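Replication protein B (Plasmid RSF1010, PDB 3H20) is the primase of plasmid RSF1010, making short primers on single-stranded DNA from nucleoside triphosphates, with release of diphosphate, so that replication of the plasmid can start. Local coordinates at residues 186-189 / 190-193. Sequence-based numbering, arbitrary orientation.
Sequences AGQQ and IEQA
Glu-191 lies back over the preceding turn of the helix, against the carbonyl of Gly-187. Its CB meets Gly-187 O at 3.4 Å and sits almost as near Gln-188 O; CG then closes on Gly-187 O to 3.1 Å. This follows from chi1 of -72°, which places CG beside the backbone N and anti to the carbonyl carbon. Beyond CG the chain is extended and leads CD away from that oxygen, and at its tip Glu-191 OE1 comes within 2.8 Å of Gln-188 OE1. The amide and carboxylate planes are turned 70° apart. The side-chain amide of Gln-188 is probably modelled the wrong way round, so the nature of this approach remains open; the opposite placement could give a hydrogen bond.

Four i to i+4 bonds run in succession along this part of the long helix 179-206, which packs on helix 117-130 of the primase domain and runs on toward the helices of the C-terminal part. Ile-190 N donates to Ala-186 O at 3.0 Å, and Glu-191, Gln-192 and Ala-193 repeat the pattern to Gly-187, Gln-188 and Gln-189. Gly-187 O is thus bonded to the amide of Glu-191 while also being flanked by the first carbons of that same side chain. Ile-190 does likewise one residue earlier: CG1 lies 3.3 Å from Ala-186 O, and CD1, carried on by a nearly extended chi2, stays beside the same oxygen.

Ala-186, Gln-189 and Ile-190 mark the side of the helix turned to helix 117-130. There Ala-186 packs on Leu-119 and Gln-122, Ile-190 touches Glu-118, and Gln-189 OE1 is hydrogen-bonded to Gln-122 NE2.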
# COMPACT_ATOMS: atom_id res chain seq x y z
N ALA A 186 15.45 7.43 5.57
CA ALA A 186 14.07 6.99 5.70
C ALA A 186 13.32 7.82 6.75
O ALA A 186 12.18 8.22 6.53
CB ALA A 186 14.01 5.50 6.05
N GLY A 187 13.99 8.07 7.88
CA GLY A 187 13.39 8.86 8.96
C GLY A 187 13.12 10.29 8.53
O GLY A 187 12.06 10.84 8.84
N GLN A 188 14.07 10.87 7.79
CA GLN A 188 13.94 12.22 7.21
C GLN A 188 12.79 12.32 6.21
O GLN A 188 12.04 13.30 6.20
CB GLN A 188 15.26 12.64 6.55
CG GLN A 188 16.37 12.96 7.55
CD GLN A 188 16.09 14.22 8.34
OE1 GLN A 188 15.59 14.17 9.46
NE2 GLN A 188 16.39 15.36 7.74
N GLN A 189 12.66 11.31 5.36
CA GLN A 189 11.56 11.25 4.38
C GLN A 189 10.19 11.13 5.04
O GLN A 189 9.22 11.75 4.59
CB GLN A 189 11.79 10.10 3.40
CG GLN A 189 12.96 10.34 2.45
CD GLN A 189 13.35 9.11 1.66
OE1 GLN A 189 13.05 7.99 2.05
NE2 GLN A 189 14.04 9.32 0.54
N ILE A 190 10.11 10.31 6.09
CA ILE A 190 8.87 10.17 6.86
C ILE A 190 8.53 11.48 7.60
O ILE A 190 7.38 11.93 7.59
CB ILE A 190 8.93 8.94 7.82
CG1 ILE A 190 8.98 7.64 7.00
CG2 ILE A 190 7.74 8.94 8.78
CD1 ILE A 190 9.48 6.39 7.76
N GLU A 191 9.55 12.10 8.20
CA GLU A 191 9.38 13.40 8.86
C GLU A 191 8.88 14.48 7.89
O GLU A 191 8.04 15.30 8.26
CB GLU A 191 10.67 13.82 9.56
CG GLU A 191 10.99 13.00 10.81
CD GLU A 191 12.24 13.45 11.55
OE1 GLU A 191 13.19 13.96 10.90
OE2 GLU A 191 12.29 13.28 12.79
N GLN A 192 9.39 14.45 6.66
CA GLN A 192 8.97 15.38 5.62
C GLN A 192 7.49 15.17 5.30
O GLN A 192 6.72 16.13 5.26
CB GLN A 192 9.84 15.19 4.37
CG GLN A 192 9.39 15.96 3.13
CD GLN A 192 9.88 17.39 3.12
OE1 GLN A 192 9.09 18.33 3.22
NE2 GLN A 192 11.20 17.57 2.98
N ALA A 193 7.10 13.91 5.08
CA ALA A 193 5.71 13.55 4.80
C ALA A 193 4.77 14.03 5.90
O ALA A 193 3.68 14.53 5.62
CB ALA A 193 5.58 12.02 4.59